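Local coordinates for CRISPR system Cmr subunit Cmr6 (Pyrococcus furiosus, PDB 4W8V), which binds RNA and, together with Cmr1, caps the elongated type III-B Cmr ribonucleoprotein complex of the CRISPR defence against mobile genetic elements, at residues P48-P51 with G52-K56. Residues are numbered along the deposited sequence; the frame is centred on the assembly and turned at random.
Sequences PYIP and GSAIK
Ile50 and Ile55 make the buried side of this helix start: CG2 of Ile50 lies 3.9 Å from CG1 of Ile55, and the two side chains cross at about a right angle. In Ile50, CG2 is anti to the backbone N while CG1 lies beside it (chi1 -62°), an arrangement that turns the CG2 methyl to the first helical turn. Both isoleucines also rest on Ala147 of strand 143-149, and Ile50 reaches Leu25 on strand 25-28. Within this C-terminal, RAMP-superfamily portion of Cmr6, the loop after helix 34-43 turns here into helix 52-68, with Pro51 at the N-cap position. The carbonyl of Pro51 starts the hydrogen bonding of the helix. Its oxygen accepts a bond from Ile55 N at 3.1 Å, in the carbonyl plane and fairly straight (155° at the hydrogen), and a weak, bent one from Ala54 N (122°). Proline has no side-chain acceptor to offer the first turn; separately, Asp146 OD1 of strand 143-149 accepts from Gly52 N. Backbone bonds between Ile50 and Ala147 tie the incoming chain to the same strand. Ala54 bridges the two sides, its CB 4.5 Å from Ile50 CG2 and 3.3 Å from Pro51 O. Toward solvent the packing is looser. The ring of Pro51 meets Ala54 CB through CD at 4.4 Å, and Pro51 CB stands 3.9 Å from Ser53 OG, a marginal touch on an exposed serine.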
ATOM      1  N   PRO A  48      13.782  -0.765 -10.384  1.00 56.43           N
ATOM      2  CA  PRO A  48      12.673  -1.718 -10.462  1.00 55.19           C
ATOM      3  C   PRO A  48      11.317  -1.050 -10.257  1.00 50.51           C
ATOM      4  O   PRO A  48      11.242   0.118  -9.907  1.00 59.53           O
ATOM      5  CB  PRO A  48      12.991  -2.696  -9.332  1.00 58.44           C
ATOM      6  CG  PRO A  48      13.720  -1.860  -8.341  1.00 54.55           C
ATOM      7  CD  PRO A  48      14.560  -0.943  -9.139  1.00 58.13           C
ATOM      8  N   TYR A  49      10.232  -1.761 -10.502  1.00 55.47           N
ATOM      9  CA  TYR A  49       8.925  -1.176 -10.235  1.00 59.31           C
ATOM     10  C   TYR A  49       8.399  -1.580  -8.871  1.00 60.63           C
ATOM     11  O   TYR A  49       8.997  -2.402  -8.172  1.00 59.94           O
ATOM     12  CB  TYR A  49       7.909  -1.577 -11.311  1.00 51.05           C
ATOM     13  CG  TYR A  49       7.593  -3.062 -11.371  1.00 52.47           C
ATOM     14  CD1 TYR A  49       6.459  -3.584 -10.758  1.00 51.97           C
ATOM     15  CD2 TYR A  49       8.413  -3.931 -12.072  1.00 61.26           C
ATOM     16  CE1 TYR A  49       6.155  -4.933 -10.836  1.00 60.82           C
ATOM     17  CE2 TYR A  49       8.117  -5.289 -12.162  1.00 58.68           C
ATOM     18  CZ  TYR A  49       6.988  -5.784 -11.548  1.00 61.35           C
ATOM     19  OH  TYR A  49       6.701  -7.133 -11.663  1.00 53.87           O
ATOM     20  N   ILE A  50       7.276  -0.966  -8.503  1.00 69.29           N
ATOM     21  CA  ILE A  50       6.548  -1.302  -7.285  1.00 56.81           C
ATOM     22  C   ILE A  50       5.311  -2.084  -7.663  1.00 55.70           C
ATOM     23  O   ILE A  50       4.420  -1.544  -8.321  1.00 55.76           O
ATOM     24  CB  ILE A  50       6.127  -0.041  -6.522  1.00 64.27           C
ATOM     25  CG1 ILE A  50       7.358   0.767  -6.088  1.00 63.70           C
ATOM     26  CG2 ILE A  50       5.244  -0.410  -5.348  1.00 62.16           C
ATOM     27  CD1 ILE A  50       7.201   2.275  -6.276  1.00 61.50           C
ATOM     28  N   PRO A  51       5.238  -3.357  -7.238  1.00 61.74           N
ATOM     29  CA  PRO A  51       4.101  -4.224  -7.564  1.00 55.80           C
ATOM     30  C   PRO A  51       2.771  -3.653  -7.076  1.00 54.83           C
ATOM     31  O   PRO A  51       2.669  -3.134  -5.971  1.00 62.08           O
ATOM     32  CB  PRO A  51       4.427  -5.532  -6.834  1.00 57.12           C
ATOM     33  CG  PRO A  51       5.857  -5.480  -6.524  1.00 57.01           C
ATOM     34  CD  PRO A  51       6.244  -4.043  -6.411  1.00 67.00           C
ATOM     35  N   GLY A  52       1.752  -3.747  -7.909  1.00 58.00           N
ATOM     36  CA  GLY A  52       0.434  -3.260  -7.546  1.00 69.51           C
ATOM     37  C   GLY A  52      -0.162  -3.989  -6.349  1.00 61.60           C
ATOM     38  O   GLY A  52      -1.042  -3.466  -5.664  1.00 68.13           O
ATOM     39  N   SER A  53       0.303  -5.213  -6.109  1.00 62.11           N
ATOM     40  CA  SER A  53      -0.140  -5.975  -4.950  1.00 61.25           C
ATOM     41  C   SER A  53       0.423  -5.332  -3.689  1.00 62.17           C
ATOM     42  O   SER A  53      -0.237  -5.305  -2.652  1.00 61.54           O
ATOM     43  CB  SER A  53       0.275  -7.452  -5.064  1.00 64.32           C
ATOM     44  OG  SER A  53       1.687  -7.616  -5.003  1.00 67.82           O
ATOM     45  N   ALA A  54       1.629  -4.788  -3.782  1.00 55.41           N
ATOM     46  CA  ALA A  54       2.191  -4.038  -2.665  1.00 59.79           C
ATOM     47  C   ALA A  54       1.451  -2.712  -2.452  1.00 58.84           C
ATOM     48  O   ALA A  54       1.236  -2.302  -1.317  1.00 59.06           O
ATOM     49  CB  ALA A  54       3.672  -3.788  -2.870  1.00 49.08           C
ATOM     50  N   ILE A  55       1.060  -2.047  -3.538  1.00 52.28           N
ATOM     51  CA  ILE A  55       0.277  -0.820  -3.423  1.00 54.22           C
ATOM     52  C   ILE A  55      -1.073  -1.135  -2.779  1.00 55.63           C
ATOM     53  O   ILE A  55      -1.519  -0.423  -1.876  1.00 61.11           O
ATOM     54  CB  ILE A  55       0.087  -0.146  -4.794  1.00 58.82           C
ATOM     55  CG1 ILE A  55       1.436   0.402  -5.263  1.00 64.45           C
ATOM     56  CG2 ILE A  55      -0.947   0.994  -4.715  1.00 48.53           C
ATOM     57  CD1 ILE A  55       1.350   1.343  -6.416  1.00 71.08           C
ATOM     58  N   LYS A  56      -1.685  -2.241  -3.197  1.00 57.00           N
ATOM     59  CA  LYS A  56      -2.935  -2.704  -2.603  1.00 54.40           C
ATOM     60  C   LYS A  56      -2.800  -3.039  -1.115  1.00 59.15           C
ATOM     61  O   LYS A  56      -3.650  -2.673  -0.315  1.00 66.03           O
ATOM     62  CB  LYS A  56      -3.433  -3.936  -3.352  1.00 55.11           C
ATOM     63  CG  LYS A  56      -4.834  -4.353  -2.984  1.00 56.82           C
ATOM     64  CD  LYS A  56      -5.262  -5.588  -3.746  1.00 60.65           C
ATOM     65  CE  LYS A  56      -6.770  -5.729  -3.688  1.00 69.48           C
ATOM     66  NZ  LYS A  56      -7.277  -6.999  -4.266  1.00 76.34           N
TER